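PDB 5IKJ: cryptic loci regulator 2 from Schizosaccharomyces pombe 972h-, which acts upstream of histone deacetylases to promote transcriptional silencing and is required for nucleosome positioning at heterochromatic loci and for silencing by the SHREC complex. Local coordinates for residues Q289-D303 against N526-I540. Numbering follows the deposited sequence.
Sequences QYHCKQLGNSRYYFD and NWVDDDFYEYLLSEI
Tyr300 and Phe302 of the antiparallel hairpin formed by strands 289-294 and 300-302 pack against Phe532 of helix 531-540, an aromatic cluster between that helix and one side of the five-stranded antiparallel sheet. The helix runs roughly along strand 300-302 and roughly antiparallel to strand 289-294. From CB outward, Tyr300 runs along Phe532. Its CB lies near CD2 and CE2 of Phe532; CG and CD2 of the ring each sit 3.5 Å from Phe532 CD2, and the Phe532 ring turns its edge, CD2 foremost, to the Tyr300 face in an edge-to-face pair with the planes at 68°. Farther out, Tyr300 CE2 reaches the helix backbone, 3.4 Å from Phe532 CA. At the tip, Tyr300 OH donates to Asp531 OD1 at 2.8 Å, on the syn side of the carboxylate, and accepts from Asp529 N over a fairly straight 161° bond. Two bonds thus tie the phenol oxygen to Asp529 and Asp531. Phe532 keeps CG anti to its backbone N (chi1 -175°), which carries the ring in between helix and hairpin; Phe302 CE2 comes over the centre of one face, while Phe302 CZ packs on Tyr535 CB. One turn on from Phe532, Leu536 CD2 covers a face of His291, 4.0 Å from the ring centroid, a CH-pi contact; that imidazole is held by Asn265 through NE2 and by Asp303 N through ND1. At the hairpin's turn end the Lys293 chain lies alongside Val528 CG1 and bends round, so that its NZ bonds Gln294 O and also Asn526 O, the latter at 3.0 Å from above the carbonyl plane.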
ATOM      1  N   GLN A 289      12.381   4.628  11.790  1.00 53.30           N
ATOM      2  CA  GLN A 289      12.685   3.902  13.012  1.00 56.37           C
ATOM      3  C   GLN A 289      12.010   2.544  12.918  1.00 52.56           C
ATOM      4  O   GLN A 289      10.856   2.446  12.494  1.00 52.15           O
ATOM      5  CB  GLN A 289      12.176   4.625  14.262  1.00 50.27           C
ATOM      6  CG  GLN A 289      12.484   6.104  14.358  1.00 57.07           C
ATOM      7  CD  GLN A 289      12.012   6.691  15.678  1.00 58.03           C
ATOM      8  OE1 GLN A 289      11.096   7.515  15.716  1.00 59.86           O
ATOM      9  NE2 GLN A 289      12.631   6.260  16.772  1.00 50.94           N
ATOM     10  N   TYR A 290      12.728   1.496  13.306  1.00 49.80           N
ATOM     11  CA  TYR A 290      12.176   0.150  13.320  1.00 49.29           C
ATOM     12  C   TYR A 290      11.960  -0.302  14.757  1.00 57.59           C
ATOM     13  O   TYR A 290      12.779  -0.023  15.640  1.00 57.90           O
ATOM     14  CB  TYR A 290      13.091  -0.834  12.587  1.00 49.91           C
ATOM     15  CG  TYR A 290      13.337  -0.459  11.144  1.00 55.21           C
ATOM     16  CD1 TYR A 290      12.356  -0.651  10.179  1.00 51.06           C
ATOM     17  CD2 TYR A 290      14.549   0.088  10.748  1.00 54.44           C
ATOM     18  CE1 TYR A 290      12.579  -0.306   8.858  1.00 57.82           C
ATOM     19  CE2 TYR A 290      14.781   0.434   9.433  1.00 60.26           C
ATOM     20  CZ  TYR A 290      13.793   0.235   8.491  1.00 56.36           C
ATOM     21  OH  TYR A 290      14.024   0.580   7.181  1.00 58.57           O
ATOM     22  N   HIS A 291      10.846  -0.993  14.983  1.00 55.08           N
ATOM     23  CA  HIS A 291      10.487  -1.521  16.292  1.00 53.19           C
ATOM     24  C   HIS A 291      10.232  -3.008  16.128  1.00 53.04           C
ATOM     25  O   HIS A 291       9.333  -3.407  15.381  1.00 57.29           O
ATOM     26  CB  HIS A 291       9.259  -0.804  16.850  1.00 54.35           C
ATOM     27  CG  HIS A 291       9.261   0.668  16.582  1.00 53.03           C
ATOM     28  ND1 HIS A 291      10.021   1.557  17.313  1.00 56.09           N
ATOM     29  CD2 HIS A 291       8.611   1.405  15.652  1.00 61.74           C
ATOM     30  CE1 HIS A 291       9.831   2.779  16.850  1.00 53.18           C
ATOM     31  NE2 HIS A 291       8.980   2.715  15.842  1.00 56.94           N
ATOM     32  N   CYS A 292      11.021  -3.822  16.816  1.00 49.74           N
ATOM     33  CA  CYS A 292      11.119  -5.237  16.508  1.00 52.05           C
ATOM     34  C   CYS A 292      10.677  -6.089  17.689  1.00 58.15           C
ATOM     35  O   CYS A 292      10.442  -5.603  18.798  1.00 56.34           O
ATOM     36  CB  CYS A 292      12.553  -5.597  16.109  1.00 55.97           C
ATOM     37  SG  CYS A 292      13.240  -4.502  14.855  1.00 60.46           S
ATOM     38  N   LYS A 293      10.564  -7.387  17.413  1.00 59.54           N
ATOM     39  CA  LYS A 293      10.227  -8.401  18.402  1.00 57.36           C
ATOM     40  C   LYS A 293      11.219  -9.540  18.239  1.00 55.10           C
ATOM     41  O   LYS A 293      11.265 -10.172  17.179  1.00 59.22           O
ATOM     42  CB  LYS A 293       8.788  -8.900  18.207  1.00 61.81           C
ATOM     43  CG  LYS A 293       8.443 -10.212  18.915  1.00 61.28           C
ATOM     44  CD  LYS A 293       8.475 -10.075  20.428  1.00 67.98           C
ATOM     45  CE  LYS A 293       7.902 -11.313  21.105  1.00 54.38           C
ATOM     46  NZ  LYS A 293       8.575 -12.565  20.660  1.00 63.40           N
ATOM     47  N   GLN A 294      12.019  -9.792  19.270  1.00 53.82           N
ATOM     48  CA  GLN A 294      12.967 -10.894  19.199  1.00 53.11           C
ATOM     49  C   GLN A 294      12.219 -12.209  19.023  1.00 58.34           C
ATOM     50  O   GLN A 294      11.132 -12.410  19.572  1.00 58.30           O
ATOM     51  CB  GLN A 294      13.839 -10.944  20.454  1.00 59.20           C
ATOM     52  CG  GLN A 294      14.949 -11.984  20.377  1.00 57.54           C
ATOM     53  CD  GLN A 294      15.941 -11.874  21.519  1.00 70.05           C
ATOM     54  OE1 GLN A 294      15.968 -10.876  22.240  1.00 65.52           O
ATOM     55  NE2 GLN A 294      16.765 -12.901  21.686  1.00 54.71           N
ATOM     56  N   LEU A 295      12.809 -13.108  18.241  1.00 59.26           N
ATOM     57  CA  LEU A 295      12.210 -14.402  17.946  1.00 64.32           C
ATOM     58  C   LEU A 295      12.861 -15.467  18.817  1.00 65.94           C
ATOM     59  O   LEU A 295      14.087 -15.618  18.810  1.00 64.06           O
ATOM     60  CB  LEU A 295      12.363 -14.741  16.462  1.00 56.35           C
ATOM     61  CG  LEU A 295      11.615 -13.789  15.522  1.00 58.15           C
ATOM     62  CD1 LEU A 295      12.036 -14.000  14.077  1.00 58.25           C
ATOM     63  CD2 LEU A 295      10.105 -13.955  15.666  1.00 53.06           C
ATOM     64  N   GLY A 296      12.036 -16.204  19.558  1.00 71.55           N
ATOM     65  CA  GLY A 296      12.515 -17.061  20.619  1.00 78.56           C
ATOM     66  C   GLY A 296      12.579 -16.384  21.969  1.00 71.01           C
ATOM     67  O   GLY A 296      13.029 -17.010  22.938  1.00 78.40           O
ATOM     68  N   ASN A 297      12.144 -15.130  22.062  1.00 67.21           N
ATOM     69  CA  ASN A 297      12.172 -14.362  23.295  1.00 69.74           C
ATOM     70  C   ASN A 297      10.904 -13.526  23.374  1.00 64.82           C
ATOM     71  O   ASN A 297      10.149 -13.409  22.405  1.00 72.54           O
ATOM     72  CB  ASN A 297      13.414 -13.459  23.366  1.00 67.90           C
ATOM     73  CG  ASN A 297      14.461 -13.974  24.334  1.00 75.66           C
ATOM     74  OD1 ASN A 297      15.032 -13.207  25.110  1.00 86.55           O
ATOM     75  ND2 ASN A 297      14.714 -15.277  24.299  1.00 92.11           N
ATOM     76  N   SER A 298      10.670 -12.949  24.549  1.00 58.89           N
ATOM     77  CA  SER A 298       9.589 -11.994  24.748  1.00 67.48           C
ATOM     78  C   SER A 298      10.077 -10.553  24.683  1.00 58.00           C
ATOM     79  O   SER A 298       9.315  -9.635  25.000  1.00 67.03           O
ATOM     80  CB  SER A 298       8.903 -12.248  26.092  1.00 69.24           C
ATOM     81  OG  SER A 298       9.773 -11.965  27.175  1.00 68.87           O
ATOM     82  N   ARG A 299      11.322 -10.335  24.267  1.00 58.00           N
ATOM     83  CA  ARG A 299      11.930  -9.014  24.334  1.00 61.22           C
ATOM     84  C   ARG A 299      11.486  -8.142  23.167  1.00 59.00           C
ATOM     85  O   ARG A 299      11.502  -8.577  22.011  1.00 58.96           O
ATOM     86  CB  ARG A 299      13.455  -9.132  24.343  1.00 68.65           C
ATOM     87  CG  ARG A 299      14.050  -9.431  25.708  1.00 81.12           C
ATOM     88  CD  ARG A 299      13.849  -8.265  26.663  1.00 82.90           C
ATOM     89  NE  ARG A 299      13.252  -8.686  27.926  1.00 85.83           N
ATOM     90  CZ  ARG A 299      12.795  -7.853  28.856  1.00 96.59           C
ATOM     91  NH1 ARG A 299      12.856  -6.540  28.668  1.00 82.73           N
ATOM     92  NH2 ARG A 299      12.271  -8.332  29.975  1.00 92.75           N
ATOM     93  N   TYR A 300      11.088  -6.913  23.476  1.00 55.74           N
ATOM     94  CA  TYR A 300      10.874  -5.886  22.472  1.00 45.41           C
ATOM     95  C   TYR A 300      12.143  -5.054  22.333  1.00 65.34           C
ATOM     96  O   TYR A 300      12.896  -4.875  23.295  1.00 64.04           O
ATOM     97  CB  TYR A 300       9.704  -4.973  22.850  1.00 56.69           C
ATOM     98  CG  TYR A 300       8.403  -5.672  23.192  1.00 55.55           C
ATOM     99  CD1 TYR A 300       8.189  -7.009  22.876  1.00 55.22           C
ATOM    100  CD2 TYR A 300       7.379  -4.981  23.829  1.00 61.11           C
ATOM    101  CE1 TYR A 300       6.994  -7.636  23.191  1.00 60.21           C
ATOM    102  CE2 TYR A 300       6.184  -5.597  24.145  1.00 61.53           C
ATOM    103  CZ  TYR A 300       5.996  -6.923  23.825  1.00 64.82           C
ATOM    104  OH  TYR A 300       4.806  -7.538  24.140  1.00 64.48           O
ATOM    105  N   TYR A 301      12.377  -4.541  21.125  1.00 55.04           N
ATOM    106  CA  TYR A 301      13.504  -3.643  20.874  1.00 50.59           C
ATOM    107  C   TYR A 301      12.993  -2.503  19.998  1.00 57.99           C
ATOM    108  O   TYR A 301      12.768  -2.684  18.798  1.00 56.21           O
ATOM    109  CB  TYR A 301      14.675  -4.374  20.227  1.00 50.28           C
ATOM    110  CG  TYR A 301      15.467  -5.219  21.201  1.00 61.23           C
ATOM    111  CD1 TYR A 301      16.134  -4.635  22.272  1.00 60.97           C
ATOM    112  CD2 TYR A 301      15.555  -6.597  21.048  1.00 61.76           C
ATOM    113  CE1 TYR A 301      16.859  -5.396  23.166  1.00 66.17           C
ATOM    114  CE2 TYR A 301      16.280  -7.368  21.939  1.00 64.89           C
ATOM    115  CZ  TYR A 301      16.929  -6.762  22.994  1.00 68.84           C
ATOM    116  OH  TYR A 301      17.653  -7.523  23.883  1.00 72.01           O
ATOM    117  N   PHE A 302      12.810  -1.337  20.606  1.00 55.50           N
ATOM    118  CA  PHE A 302      12.262  -0.179  19.920  1.00 56.45           C
ATOM    119  C   PHE A 302      13.378   0.727  19.409  1.00 57.57           C
ATOM    120  O   PHE A 302      14.528   0.652  19.846  1.00 59.75           O
ATOM    121  CB  PHE A 302      11.343   0.607  20.853  1.00 55.41           C
ATOM    122  CG  PHE A 302      10.242  -0.215  21.458  1.00 64.80           C
ATOM    123  CD1 PHE A 302      10.475  -0.988  22.583  1.00 58.20           C
ATOM    124  CD2 PHE A 302       8.971  -0.208  20.906  1.00 64.40           C
ATOM    125  CE1 PHE A 302       9.464  -1.743  23.144  1.00 61.56           C
ATOM    126  CE2 PHE A 302       7.956  -0.962  21.462  1.00 72.15           C
ATOM    127  CZ  PHE A 302       8.203  -1.731  22.583  1.00 65.30           C
ATOM    128  N   ASP A 303      13.014   1.597  18.467  1.00 61.22           N
ATOM    129  CA  ASP A 303      13.908   2.635  17.955  1.00 61.68           C
ATOM    130  C   ASP A 303      15.202   2.026  17.411  1.00 59.96           C
ATOM    131  O   ASP A 303      16.310   2.364  17.834  1.00 65.43           O
ATOM    132  CB  ASP A 303      14.202   3.676  19.041  1.00 68.36           C
ATOM    133  CG  ASP A 303      15.090   4.801  18.548  1.00 65.86           C
ATOM    134  OD1 ASP A 303      14.965   5.188  17.367  1.00 64.64           O
ATOM    135  OD2 ASP A 303      15.918   5.295  19.341  1.00 68.47           O
ATOM    136  N   ASN A 526       4.708 -16.042  19.567  1.00 68.46           N
ATOM    137  CA  ASN A 526       5.941 -15.358  19.205  1.00 59.35           C
ATOM    138  C   ASN A 526       5.699 -13.942  18.703  1.00 52.38           C
ATOM    139  O   ASN A 526       6.665 -13.230  18.414  1.00 57.35           O
ATOM    140  CB  ASN A 526       6.689 -16.166  18.140  1.00 66.73           C
ATOM    141  CG  ASN A 526       7.125 -17.530  18.644  1.00 65.43           C
ATOM    142  OD1 ASN A 526       7.773 -17.639  19.685  1.00 65.28           O
ATOM    143  ND2 ASN A 526       6.758 -18.579  17.913  1.00 60.04           N
ATOM    144  N   TRP A 527       4.444 -13.520  18.594  1.00 57.81           N
ATOM    145  CA  TRP A 527       4.107 -12.168  18.182  1.00 53.46           C
ATOM    146  C   TRP A 527       4.087 -11.275  19.424  1.00 61.15           C
ATOM    147  O   TRP A 527       4.437 -11.706  20.526  1.00 65.20           O
ATOM    148  CB  TRP A 527       2.783 -12.182  17.415  1.00 58.43           C
ATOM    149  CG  TRP A 527       2.498 -10.943  16.615  1.00 49.39           C
ATOM    150  CD1 TRP A 527       1.381 -10.164  16.687  1.00 58.01           C
ATOM    151  CD2 TRP A 527       3.343 -10.340  15.626  1.00 44.31           C
ATOM    152  NE1 TRP A 527       1.474  -9.116  15.805  1.00 53.89           N
ATOM    153  CE2 TRP A 527       2.670  -9.200  15.141  1.00 58.17           C
ATOM    154  CE3 TRP A 527       4.603 -10.651  15.106  1.00 55.44           C
ATOM    155  CZ2 TRP A 527       3.212  -8.373  14.160  1.00 53.61           C
ATOM    156  CZ3 TRP A 527       5.141  -9.827  14.131  1.00 54.73           C
ATOM    157  CH2 TRP A 527       4.446  -8.702  13.669  1.00 52.81           C
ATOM    158  N   VAL A 528       3.684 -10.020  19.267  1.00 55.47           N
ATOM    159  CA  VAL A 528       3.736  -9.059  20.357  1.00 61.49           C
ATOM    160  C   VAL A 528       2.399  -9.036  21.087  1.00 74.80           C
ATOM    161  O   VAL A 528       1.370  -9.492  20.580  1.00 71.49           O
ATOM    162  CB  VAL A 528       4.108  -7.651  19.847  1.00 61.38           C
ATOM    163  CG1 VAL A 528       5.487  -7.668  19.210  1.00 54.56           C
ATOM    164  CG2 VAL A 528       3.063  -7.133  18.862  1.00 57.33           C
ATOM    165  N   ASP A 529       2.420  -8.494  22.301  1.00 65.49           N
ATOM    166  CA  ASP A 529       1.215  -8.242  23.076  1.00 60.28           C
ATOM    167  C   ASP A 529       0.860  -6.760  23.007  1.00 57.13           C
ATOM    168  O   ASP A 529       1.643  -5.928  22.543  1.00 59.42           O
ATOM    169  CB  ASP A 529       1.407  -8.688  24.529  1.00 70.19           C
ATOM    170  CG  ASP A 529       1.765 -10.157  24.646  1.00 73.94           C
ATOM    171  OD1 ASP A 529       2.397 -10.693  23.710  1.00 84.40           O
ATOM    172  OD2 ASP A 529       1.419 -10.775  25.674  1.00 80.78           O
ATOM    173  N   ASP A 530      -0.343  -6.432  23.481  1.00 60.71           N
ATOM    174  CA  ASP A 530      -0.846  -5.068  23.350  1.00 71.48           C
ATOM    175  C   ASP A 530       0.044  -4.040  24.039  1.00 65.76           C
ATOM    176  O   ASP A 530      -0.001  -2.860  23.676  1.00 59.14           O
ATOM    177  CB  ASP A 530      -2.269  -4.972  23.905  1.00 80.97           C
ATOM    178  CG  ASP A 530      -3.323  -5.361  22.884  1.00 91.20           C
ATOM    179  OD1 ASP A 530      -3.059  -5.233  21.669  1.00 86.74           O
ATOM    180  OD2 ASP A 530      -4.422  -5.788  23.297  1.00100.88           O
ATOM    181  N   ASP A 531       0.845  -4.451  25.026  1.00 66.91           N
ATOM    182  CA  ASP A 531       1.728  -3.498  25.692  1.00 72.87           C
ATOM    183  C   ASP A 531       2.762  -2.931  24.727  1.00 64.41           C
ATOM    184  O   ASP A 531       3.179  -1.775  24.873  1.00 56.28           O
ATOM    185  CB  ASP A 531       2.423  -4.166  26.877  1.00 63.28           C
ATOM    186  CG  ASP A 531       3.237  -5.373  26.466  1.00 66.57           C
ATOM    187  OD1 ASP A 531       2.886  -6.002  25.447  1.00 59.69           O
ATOM    188  OD2 ASP A 531       4.228  -5.692  27.158  1.00 76.28           O
ATOM    189  N   PHE A 532       3.189  -3.731  23.746  1.00 67.10           N
ATOM    190  CA  PHE A 532       4.116  -3.271  22.717  1.00 55.53           C
ATOM    191  C   PHE A 532       3.749  -1.886  22.203  1.00 56.34           C
ATOM    192  O   PHE A 532       4.601  -0.997  22.105  1.00 56.13           O
ATOM    193  CB  PHE A 532       4.125  -4.280  21.566  1.00 60.39           C
ATOM    194  CG  PHE A 532       5.131  -3.976  20.491  1.00 64.81           C
ATOM    195  CD1 PHE A 532       4.804  -3.152  19.426  1.00 58.67           C
ATOM    196  CD2 PHE A 532       6.399  -4.532  20.536  1.00 57.36           C
ATOM    197  CE1 PHE A 532       5.726  -2.880  18.434  1.00 55.08           C
ATOM    198  CE2 PHE A 532       7.324  -4.263  19.547  1.00 56.01           C
ATOM    199  CZ  PHE A 532       6.987  -3.436  18.495  1.00 61.36           C
ATOM    200  N   TYR A 533       2.474  -1.688  21.871  1.00 58.29           N
ATOM    201  CA  TYR A 533       2.038  -0.441  21.262  1.00 57.55           C
ATOM    202  C   TYR A 533       1.882   0.683  22.276  1.00 62.49           C
ATOM    203  O   TYR A 533       1.955   1.857  21.893  1.00 61.37           O
ATOM    204  CB  TYR A 533       0.731  -0.685  20.505  1.00 57.30           C
ATOM    205  CG  TYR A 533       0.889  -1.736  19.435  1.00 61.57           C
ATOM    206  CD1 TYR A 533       1.346  -1.401  18.167  1.00 60.31           C
ATOM    207  CD2 TYR A 533       0.613  -3.070  19.700  1.00 61.95           C
ATOM    208  CE1 TYR A 533       1.508  -2.362  17.190  1.00 51.92           C
ATOM    209  CE2 TYR A 533       0.772  -4.039  18.729  1.00 64.75           C
ATOM    210  CZ  TYR A 533       1.220  -3.678  17.475  1.00 51.36           C
ATOM    211  OH  TYR A 533       1.378  -4.639  16.505  1.00 58.49           O
ATOM    212  N   GLU A 534       1.812   0.332  23.554  1.00 71.74           N
ATOM    213  CA  GLU A 534       1.799   1.323  24.610  1.00 71.28           C
ATOM    214  C   GLU A 534       3.242   1.834  24.673  1.00 60.42           C
ATOM    215  O   GLU A 534       3.485   3.027  24.570  1.00 58.90           O
ATOM    216  CB  GLU A 534       1.368   0.714  25.940  1.00 76.44           C
ATOM    217  CG  GLU A 534       1.489   1.668  27.116  1.00 84.28           C
ATOM    218  CD  GLU A 534       0.495   1.379  28.220  1.00 87.10           C
ATOM    219  OE1 GLU A 534       0.056   0.221  28.351  1.00 79.44           O
ATOM    220  OE2 GLU A 534       0.153   2.320  28.962  1.00 83.87           O
ATOM    221  N   TYR A 535       4.198   0.916  24.822  1.00 52.28           N
ATOM    222  CA  TYR A 535       5.612   1.274  24.828  1.00 61.56           C
ATOM    223  C   TYR A 535       5.981   2.065  23.579  1.00 64.75           C
ATOM    224  O   TYR A 535       6.616   3.124  23.666  1.00 58.43           O
ATOM    225  CB  TYR A 535       6.473   0.012  24.924  1.00 58.23           C
ATOM    226  CG  TYR A 535       6.350  -0.735  26.231  1.00 66.45           C
ATOM    227  CD1 TYR A 535       6.776  -0.166  27.424  1.00 71.75           C
ATOM    228  CD2 TYR A 535       5.824  -2.020  26.270  1.00 73.76           C
ATOM    229  CE1 TYR A 535       6.670  -0.850  28.620  1.00 74.42           C
ATOM    230  CE2 TYR A 535       5.715  -2.712  27.460  1.00 76.29           C
ATOM    231  CZ  TYR A 535       6.140  -2.124  28.632  1.00 80.94           C
ATOM    232  OH  TYR A 535       6.031  -2.813  29.818  1.00 77.01           O
ATOM    233  N   LEU A 536       5.591   1.561  22.406  1.00 64.75           N
ATOM    234  CA  LEU A 536       5.954   2.210  21.149  1.00 58.85           C
ATOM    235  C   LEU A 536       5.537   3.675  21.152  1.00 53.49           C
ATOM    236  O   LEU A 536       6.339   4.562  20.839  1.00 56.62           O
ATOM    237  CB  LEU A 536       5.311   1.468  19.974  1.00 63.48           C
ATOM    238  CG  LEU A 536       5.960   1.633  18.595  1.00 57.20           C
ATOM    239  CD1 LEU A 536       5.292   0.710  17.586  1.00 66.52           C
ATOM    240  CD2 LEU A 536       5.904   3.067  18.094  1.00 54.59           C
ATOM    241  N   LEU A 537       4.288   3.935  21.498  1.00 57.30           N
ATOM    242  CA  LEU A 537       3.788   5.295  21.508  1.00 63.08           C
ATOM    243  C   LEU A 537       4.664   6.211  22.341  1.00 68.84           C
ATOM    244  O   LEU A 537       4.911   7.351  21.968  1.00 70.47           O
ATOM    245  CB  LEU A 537       2.357   5.338  22.021  1.00 54.79           C
ATOM    246  CG  LEU A 537       1.761   6.736  21.998  1.00 66.62           C
ATOM    247  CD1 LEU A 537       2.027   7.383  20.656  1.00 71.54           C
ATOM    248  CD2 LEU A 537       0.277   6.702  22.294  1.00 64.64           C
ATOM    249  N   SER A 538       5.133   5.708  23.471  1.00 68.31           N
ATOM    250  CA  SER A 538       5.971   6.499  24.351  1.00 69.57           C
ATOM    251  C   SER A 538       7.342   6.700  23.756  1.00 61.91           C
ATOM    252  O   SER A 538       7.970   7.727  23.964  1.00 60.29           O
ATOM    253  CB  SER A 538       6.111   5.816  25.706  1.00 64.03           C
ATOM    254  OG  SER A 538       4.885   5.820  26.398  1.00 75.51           O
ATOM    255  N   GLU A 539       7.804   5.706  23.015  1.00 67.12           N
ATOM    256  CA  GLU A 539       9.136   5.776  22.426  1.00 60.62           C
ATOM    257  C   GLU A 539       9.198   6.772  21.273  1.00 68.13           C
ATOM    258  O   GLU A 539      10.234   7.415  21.070  1.00 73.54           O
ATOM    259  CB  GLU A 539       9.564   4.389  21.943  1.00 61.37           C
ATOM    260  CG  GLU A 539      11.054   4.257  21.666  1.00 76.21           C
ATOM    261  CD  GLU A 539      11.869   4.026  22.926  1.00 80.92           C
ATOM    262  OE1 GLU A 539      11.273   3.756  23.989  1.00 81.79           O
ATOM    263  OE2 GLU A 539      13.113   4.115  22.851  1.00 91.89           O
ATOM    264  N   ILE A 540       8.111   6.914  20.512  1.00 74.17           N
ATOM    265  CA  ILE A 540       8.093   7.741  19.308  1.00 67.88           C
ATOM    266  C   ILE A 540       7.213   8.974  19.471  1.00 70.98           C
ATOM    267  O   ILE A 540       7.005   9.710  18.500  1.00 76.84           O
ATOM    268  CB  ILE A 540       7.649   6.926  18.080  1.00 67.36           C
ATOM    269  CG1 ILE A 540       6.153   6.583  18.149  1.00 66.84           C
ATOM    270  CG2 ILE A 540       8.472   5.650  17.961  1.00 61.70           C
ATOM    271  CD1 ILE A 540       5.584   6.066  16.842  1.00 72.51           C
TER